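Local coordinates for membrane-associated lipoprotein (Ureaplasma parvum, PDB 3K63) that is of unestablished function but is a probable lipid-anchored membrane protein, represented here by its lipoprotein-17 domain, at residues 9-12 with 16-19; 45-50 with 58-63. One frame throughout, in Å; residues are numbered along the deposited sequence.

Interaction 1 (9-12 with 16-19); sequences NNIR and TFDF
Thr16 N donates to Arg12 O, with 3.0 Å between the two atoms, and reaches that oxygen almost end-on, with a C=O...N angle of 164°. The bond runs from one residue to the carbonyl four places earlier, closing an alpha-turn. A second bond crosses the same gap in the other direction: Arg12 N points its hydrogen at Thr16 OG1, 3.3 Å off but fairly straight at 159°. Arg12 thus gives its N-H to the threonine side chain and receives the threonine N-H at its carbonyl, a pair that fixes the mouth of the turn. The hydroxyl is placed for this by its first torsion, which swings OG1 of Thr16 back beside Thr16 N, and it also comes 3.2 Å from Asn10 O.

The apolar half is formed by the neighbours of this pair, Ile11 and Phe17. Ile11 sends its CG2 branch obliquely to the ring of Phe17, 3.6 Å from CE1, while CD1 of that ring is slightly more distant. With chi1 at 73°, Phe17 carries its ring between its own N and carbonyl, which brings the CE1 corner back toward the isoleucine. The Arg12 side chain, by contrast, folds back along its own segment: a hydrogen bond of 2.7 Å from Arg12 NH2 to Asn9 O, in the guanidinium plane but well above the plane of that carbonyl, ties the exposed guanidinium to the 3-10 segment.

Underneath, Ile11 and Phe17 both rest on Ile58 of strand 56-64, Phe17 also touches Ile47, and strand 17-21 continues from the turn to pair antiparallel with strand 45-49.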
ATOM      1  N   ASN A   9       6.107   0.771  15.167  1.00 79.38           N
ATOM      2  CA  ASN A   9       6.510  -0.605  14.922  1.00 80.33           C
ATOM      3  C   ASN A   9       5.297  -1.524  14.925  1.00 77.77           C
ATOM      4  O   ASN A   9       5.441  -2.743  14.855  1.00 80.70           O
ATOM      5  CB  ASN A   9       7.499  -1.058  15.994  1.00 84.61           C
ATOM      6  CG  ASN A   9       8.941  -0.817  15.591  1.00 90.54           C
ATOM      7  OD1 ASN A   9       9.820  -0.650  16.445  1.00 91.39           O
ATOM      8  ND2 ASN A   9       9.198  -0.809  14.282  1.00 85.97           N
ATOM      9  N   ASN A  10       4.104  -0.942  14.995  1.00 78.37           N
ATOM     10  CA  ASN A  10       2.876  -1.732  15.011  1.00 78.65           C
ATOM     11  C   ASN A  10       1.932  -1.402  13.875  1.00 76.13           C
ATOM     12  O   ASN A  10       0.792  -1.861  13.852  1.00 73.07           O
ATOM     13  CB  ASN A  10       2.141  -1.541  16.335  1.00 83.06           C
ATOM     14  CG  ASN A  10       2.446  -2.638  17.326  1.00 87.32           C
ATOM     15  OD1 ASN A  10       1.579  -3.451  17.653  1.00 96.36           O
ATOM     16  ND2 ASN A  10       3.684  -2.678  17.802  1.00 87.92           N
ATOM     17  N   ILE A  11       2.399  -0.592  12.935  1.00 76.93           N
ATOM     18  CA  ILE A  11       1.564  -0.212  11.810  1.00 71.37           C
ATOM     19  C   ILE A  11       1.463  -1.393  10.857  1.00 67.45           C
ATOM     20  O   ILE A  11       2.472  -1.896  10.375  1.00 66.90           O
ATOM     21  CB  ILE A  11       2.149   1.005  11.073  1.00 70.11           C
ATOM     22  CG1 ILE A  11       2.276   2.184  12.046  1.00 66.33           C
ATOM     23  CG2 ILE A  11       1.268   1.357   9.896  1.00 60.24           C
ATOM     24  CD1 ILE A  11       2.757   3.479  11.421  1.00 67.72           C
ATOM     25  N   ARG A  12       0.240  -1.843  10.610  1.00 65.55           N
ATOM     26  CA  ARG A  12      -0.001  -2.974   9.726  1.00 62.55           C
ATOM     27  C   ARG A  12      -1.339  -2.792   9.026  1.00 62.76           C
ATOM     28  O   ARG A  12      -2.337  -2.426   9.647  1.00 66.53           O
ATOM     29  CB  ARG A  12       0.026  -4.274  10.530  1.00 61.41           C
ATOM     30  CG  ARG A  12       1.282  -5.109  10.293  1.00 71.12           C
ATOM     31  CD  ARG A  12       1.821  -5.714  11.580  1.00 78.37           C
ATOM     32  NE  ARG A  12       2.789  -4.845  12.252  1.00 82.43           N
ATOM     33  CZ  ARG A  12       4.013  -4.581  11.796  1.00 85.35           C
ATOM     34  NH1 ARG A  12       4.425  -5.119  10.656  1.00 81.86           N
ATOM     35  NH2 ARG A  12       4.832  -3.790  12.485  1.00 81.81           N
ATOM     36  N   THR A  16      -4.199  -1.349  11.702  1.00 63.69           N
ATOM     37  CA  THR A  16      -4.084   0.067  12.023  1.00 61.77           C
ATOM     38  C   THR A  16      -4.820   0.940  11.024  1.00 59.07           C
ATOM     39  O   THR A  16      -5.423   1.944  11.401  1.00 59.88           O
ATOM     40  CB  THR A  16      -2.635   0.520  12.024  1.00 61.29           C
ATOM     41  OG1 THR A  16      -1.839  -0.439  12.731  1.00 67.15           O
ATOM     42  CG2 THR A  16      -2.520   1.889  12.698  1.00 59.04           C
ATOM     43  N   PHE A  17      -4.749   0.578   9.749  1.00 52.97           N
ATOM     44  CA  PHE A  17      -5.423   1.357   8.722  1.00 55.12           C
ATOM     45  C   PHE A  17      -5.696   0.545   7.469  1.00 55.10           C
ATOM     46  O   PHE A  17      -5.195  -0.565   7.287  1.00 52.48           O
ATOM     47  CB  PHE A  17      -4.582   2.570   8.315  1.00 52.96           C
ATOM     48  CG  PHE A  17      -3.373   2.219   7.475  1.00 53.54           C
ATOM     49  CD1 PHE A  17      -2.313   1.507   8.027  1.00 50.47           C
ATOM     50  CD2 PHE A  17      -3.302   2.589   6.129  1.00 49.31           C
ATOM     51  CE1 PHE A  17      -1.200   1.166   7.258  1.00 48.49           C
ATOM     52  CE2 PHE A  17      -2.189   2.250   5.350  1.00 48.38           C
ATOM     53  CZ  PHE A  17      -1.134   1.536   5.922  1.00 49.76           C
ATOM     54  N   ASP A  18      -6.496   1.137   6.603  1.00 53.04           N
ATOM     55  CA  ASP A  18      -6.831   0.548   5.330  1.00 51.80           C
ATOM     56  C   ASP A  18      -6.830   1.714   4.362  1.00 51.47           C
ATOM     57  O   ASP A  18      -6.861   2.880   4.778  1.00 49.14           O
ATOM     58  CB  ASP A  18      -8.217  -0.084   5.372  1.00 52.58           C
ATOM     59  CG  ASP A  18      -8.212  -1.465   6.008  1.00 61.52           C
ATOM     60  OD1 ASP A  18      -7.331  -2.287   5.658  1.00 61.70           O
ATOM     61  OD2 ASP A  18      -9.102  -1.742   6.847  1.00 63.98           O
ATOM     62  N   PHE A  19      -6.762   1.413   3.075  1.00 51.55           N
ATOM     63  CA  PHE A  19      -6.783   2.467   2.083  1.00 46.32           C
ATOM     64  C   PHE A  19      -7.764   2.064   1.008  1.00 47.78           C
ATOM     65  O   PHE A  19      -8.117   0.893   0.859  1.00 45.36           O
ATOM     66  CB  PHE A  19      -5.397   2.694   1.462  1.00 41.49           C
ATOM     67  CG  PHE A  19      -4.883   1.527   0.670  1.00 40.35           C
ATOM     68  CD1 PHE A  19      -3.991   0.620   1.240  1.00 42.19           C
ATOM     69  CD2 PHE A  19      -5.289   1.329  -0.646  1.00 40.39           C
ATOM     70  CE1 PHE A  19      -3.506  -0.467   0.513  1.00 40.84           C
ATOM     71  CE2 PHE A  19      -4.817   0.247  -1.391  1.00 38.08           C
ATOM     72  CZ  PHE A  19      -3.920  -0.657  -0.809  1.00 39.04           C
TER

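Interaction 2 (45-50 with 58-63); sequences IEIQQH and IKIINF
Ile45 and Phe63 meet at the tight end of this contact: CD1 of Ile45 lies 3.7 Å from CE2 of Phe63, approaching the ring obliquely as the two side chains run alongside one another, pointing opposite ways. Ile45 CD1 also sits 3.5 Å from Ile60 O and touches Ile60 CG2, a branch that itself lies over one face of the Phe63 ring. Next along, Ile47 crosses Ile60 obliquely, with 3.9 Å between their CD1 atoms. Its chi2 of -62° bends CD1 toward that partner, and its CG2 approaches Ile58 O.

Polar contact is sparse by comparison. No backbone hydrogen bond joins the two strands, whose axes stay 7.9 Å apart at an angle of 151°. Gln49, stretched out across the gap, accepts only a weak bond at OE1 from Ile58 N, 3.3 Å long, while its NE2 is held more firmly by Leu56 O and Lys51 O. Glu46 and Lys59 are exposed, and Lys59 points away from the contact, its NZ forming a salt bridge with Asp57; Ile58 and Ile60 are buried, Ile45 and Ile47 only partly.

Strand 45-49 belongs with 17-21, and strand 56-64 with 79-87, where Ile61 and Asn62 form a classic beta bulge opposite Ser82. Within the lipoprotein-17 domain, two antiparallel sheets thus pack through apolar side chains, with no backbone bond between strands 45-49 and 56-64.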
ATOM      1  N   ILE A  45      -5.744   8.501  -3.071  1.00 39.08           N
ATOM      2  CA  ILE A  45      -5.741   7.453  -2.072  1.00 38.94           C
ATOM      3  C   ILE A  45      -6.514   8.002  -0.881  1.00 42.25           C
ATOM      4  O   ILE A  45      -6.246   9.109  -0.417  1.00 41.54           O
ATOM      5  CB  ILE A  45      -4.313   7.123  -1.621  1.00 35.70           C
ATOM      6  CG1 ILE A  45      -3.487   6.638  -2.815  1.00 39.61           C
ATOM      7  CG2 ILE A  45      -4.347   6.071  -0.551  1.00 39.11           C
ATOM      8  CD1 ILE A  45      -1.966   6.630  -2.579  1.00 41.20           C
ATOM      9  N   GLU A  46      -7.489   7.242  -0.404  1.00 43.77           N
ATOM     10  CA  GLU A  46      -8.273   7.647   0.747  1.00 43.83           C
ATOM     11  C   GLU A  46      -7.815   6.717   1.863  1.00 48.80           C
ATOM     12  O   GLU A  46      -7.943   5.498   1.740  1.00 50.24           O
ATOM     13  CB  GLU A  46      -9.755   7.411   0.487  1.00 46.46           C
ATOM     14  CG  GLU A  46     -10.687   7.896   1.597  1.00 56.39           C
ATOM     15  CD  GLU A  46     -12.065   7.219   1.567  1.00 65.31           C
ATOM     16  OE1 GLU A  46     -12.660   7.120   0.466  1.00 67.84           O
ATOM     17  OE2 GLU A  46     -12.550   6.788   2.643  1.00 61.62           O
ATOM     18  N   ILE A  47      -7.263   7.283   2.938  1.00 48.43           N
ATOM     19  CA  ILE A  47      -6.800   6.489   4.075  1.00 46.17           C
ATOM     20  C   ILE A  47      -7.874   6.377   5.150  1.00 49.08           C
ATOM     21  O   ILE A  47      -8.537   7.363   5.476  1.00 48.08           O
ATOM     22  CB  ILE A  47      -5.554   7.107   4.722  1.00 43.50           C
ATOM     23  CG1 ILE A  47      -4.426   7.208   3.702  1.00 42.33           C
ATOM     24  CG2 ILE A  47      -5.102   6.255   5.886  1.00 45.07           C
ATOM     25  CD1 ILE A  47      -3.965   5.844   3.161  1.00 42.62           C
ATOM     26  N   GLN A  48      -8.066   5.172   5.677  1.00 48.72           N
ATOM     27  CA  GLN A  48      -9.032   4.975   6.746  1.00 49.37           C
ATOM     28  C   GLN A  48      -8.185   4.585   7.936  1.00 49.83           C
ATOM     29  O   GLN A  48      -7.940   3.403   8.188  1.00 50.22           O
ATOM     30  CB  GLN A  48     -10.014   3.840   6.444  1.00 53.74           C
ATOM     31  CG  GLN A  48     -10.997   4.082   5.290  1.00 52.80           C
ATOM     32  CD  GLN A  48     -10.381   3.795   3.922  1.00 60.08           C
ATOM     33  OE1 GLN A  48      -9.815   2.716   3.693  1.00 60.92           O
ATOM     34  NE2 GLN A  48     -10.492   4.759   3.003  1.00 57.69           N
ATOM     35  N   GLN A  49      -7.696   5.580   8.656  1.00 53.31           N
ATOM     36  CA  GLN A  49      -6.881   5.282   9.817  1.00 52.76           C
ATOM     37  C   GLN A  49      -7.829   4.905  10.944  1.00 55.61           C
ATOM     38  O   GLN A  49      -8.591   5.738  11.438  1.00 59.54           O
ATOM     39  CB  GLN A  49      -6.031   6.488  10.221  1.00 49.81           C
ATOM     40  CG  GLN A  49      -4.978   6.122  11.239  1.00 52.73           C
ATOM     41  CD  GLN A  49      -4.008   7.244  11.505  1.00 53.27           C
ATOM     42  OE1 GLN A  49      -3.756   8.072  10.628  1.00 56.24           O
ATOM     43  NE2 GLN A  49      -3.440   7.272  12.711  1.00 52.65           N
ATOM     44  N   HIS A  50      -7.774   3.641  11.340  1.00 56.93           N
ATOM     45  CA  HIS A  50      -8.628   3.118  12.395  1.00 57.28           C
ATOM     46  C   HIS A  50      -8.082   3.351  13.790  1.00 58.97           C
ATOM     47  O   HIS A  50      -8.843   3.609  14.713  1.00 66.59           O
ATOM     48  CB  HIS A  50      -8.818   1.620  12.205  1.00 57.93           C
ATOM     49  CG  HIS A  50      -9.246   1.240  10.827  1.00 51.09           C
ATOM     50  ND1 HIS A  50      -8.811   0.092  10.203  1.00 61.19           N
ATOM     51  CD2 HIS A  50     -10.073   1.856   9.951  1.00 57.61           C
ATOM     52  CE1 HIS A  50      -9.350   0.018   8.997  1.00 61.84           C
ATOM     53  NE2 HIS A  50     -10.120   1.076   8.819  1.00 57.77           N
ATOM     54  N   ILE A  58      -0.863   8.611   9.067  1.00 48.91           N
ATOM     55  CA  ILE A  58      -0.340   7.662   8.097  1.00 46.20           C
ATOM     56  C   ILE A  58      -0.756   8.019   6.683  1.00 46.50           C
ATOM     57  O   ILE A  58      -1.951   8.100   6.387  1.00 45.54           O
ATOM     58  CB  ILE A  58      -0.881   6.262   8.334  1.00 47.62           C
ATOM     59  CG1 ILE A  58      -0.463   5.715   9.701  1.00 47.76           C
ATOM     60  CG2 ILE A  58      -0.405   5.366   7.214  1.00 45.32           C
ATOM     61  CD1 ILE A  58      -1.094   4.337  10.011  1.00 46.60           C
ATOM     62  N   LYS A  59       0.230   8.198   5.810  1.00 47.84           N
ATOM     63  CA  LYS A  59      -0.022   8.501   4.400  1.00 40.28           C
ATOM     64  C   LYS A  59       0.737   7.512   3.545  1.00 38.88           C
ATOM     65  O   LYS A  59       1.863   7.138   3.871  1.00 39.73           O
ATOM     66  CB  LYS A  59       0.491   9.881   4.025  1.00 40.38           C
ATOM     67  CG  LYS A  59      -0.346  11.073   4.488  1.00 45.46           C
ATOM     68  CD  LYS A  59      -1.763  11.048   3.927  1.00 46.42           C
ATOM     69  CE  LYS A  59      -2.485  12.367   4.226  1.00 49.48           C
ATOM     70  NZ  LYS A  59      -2.530  12.718   5.678  1.00 53.20           N
ATOM     71  N   ILE A  60       0.132   7.060   2.459  1.00 41.06           N
ATOM     72  CA  ILE A  60       0.848   6.173   1.556  1.00 36.18           C
ATOM     73  C   ILE A  60       1.249   7.156   0.458  1.00 34.05           C
ATOM     74  O   ILE A  60       0.397   7.689  -0.242  1.00 36.47           O
ATOM     75  CB  ILE A  60      -0.069   5.105   0.972  1.00 35.06           C
ATOM     76  CG1 ILE A  60      -0.435   4.104   2.068  1.00 36.40           C
ATOM     77  CG2 ILE A  60       0.608   4.429  -0.218  1.00 33.38           C
ATOM     78  CD1 ILE A  60      -1.559   3.114   1.677  1.00 42.63           C
ATOM     79  N   ILE A  61       2.533   7.431   0.307  1.00 32.96           N
ATOM     80  CA  ILE A  61       2.931   8.386  -0.721  1.00 33.99           C
ATOM     81  C   ILE A  61       3.281   7.719  -2.065  1.00 33.02           C
ATOM     82  O   ILE A  61       3.206   8.372  -3.117  1.00 29.53           O
ATOM     83  CB  ILE A  61       4.090   9.299  -0.199  1.00 37.08           C
ATOM     84  CG1 ILE A  61       5.375   8.496   0.006  1.00 37.40           C
ATOM     85  CG2 ILE A  61       3.682   9.927   1.118  1.00 32.88           C
ATOM     86  CD1 ILE A  61       6.559   9.369   0.525  1.00 30.88           C
ATOM     87  N   ASN A  62       3.625   6.424  -2.020  1.00 37.16           N
ATOM     88  CA  ASN A  62       3.964   5.656  -3.232  1.00 38.33           C
ATOM     89  C   ASN A  62       3.719   4.169  -3.088  1.00 33.44           C
ATOM     90  O   ASN A  62       3.869   3.613  -2.006  1.00 36.06           O
ATOM     91  CB  ASN A  62       5.434   5.811  -3.623  1.00 34.44           C
ATOM     92  CG  ASN A  62       5.775   7.215  -4.056  1.00 36.01           C
ATOM     93  OD1 ASN A  62       6.361   7.983  -3.292  1.00 40.73           O
ATOM     94  ND2 ASN A  62       5.390   7.574  -5.280  1.00 33.62           N
ATOM     95  N   PHE A  63       3.318   3.536  -4.179  1.00 33.03           N
ATOM     96  CA  PHE A  63       3.130   2.099  -4.201  1.00 37.92           C
ATOM     97  C   PHE A  63       4.276   1.640  -5.119  1.00 41.40           C
ATOM     98  O   PHE A  63       4.467   2.175  -6.215  1.00 34.57           O
ATOM     99  CB  PHE A  63       1.786   1.737  -4.821  1.00 35.88           C
ATOM    100  CG  PHE A  63       0.616   1.869  -3.881  1.00 34.79           C
ATOM    101  CD1 PHE A  63       0.407   0.939  -2.873  1.00 37.20           C
ATOM    102  CD2 PHE A  63      -0.287   2.921  -4.012  1.00 31.71           C
ATOM    103  CE1 PHE A  63      -0.683   1.057  -2.017  1.00 38.41           C
ATOM    104  CE2 PHE A  63      -1.369   3.039  -3.163  1.00 32.05           C
ATOM    105  CZ  PHE A  63      -1.565   2.111  -2.164  1.00 32.32           C
TER

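In the fold
From the N terminus the chain leaves helix 4-7, and interaction 1 closes a loop of three residues before strand 17-21 begins. The path then runs through helix 34-40 to strand 45-49, turns back, and enters strand 56-64, where interaction 2 spans the seven-residue connection. The contacts follow in series, neither nested nor crossing. They are joined laterally by probable backbone hydrogen bonds, Asp18 O to Gln48 N and Thr16 O to His50 N, since strands 17-21 and 45-49 are neighbours in one sheet. Ile58 of interaction 2 also touches Thr16, which helps tie the N-terminal loop and the two-stranded sheet to the three-stranded one.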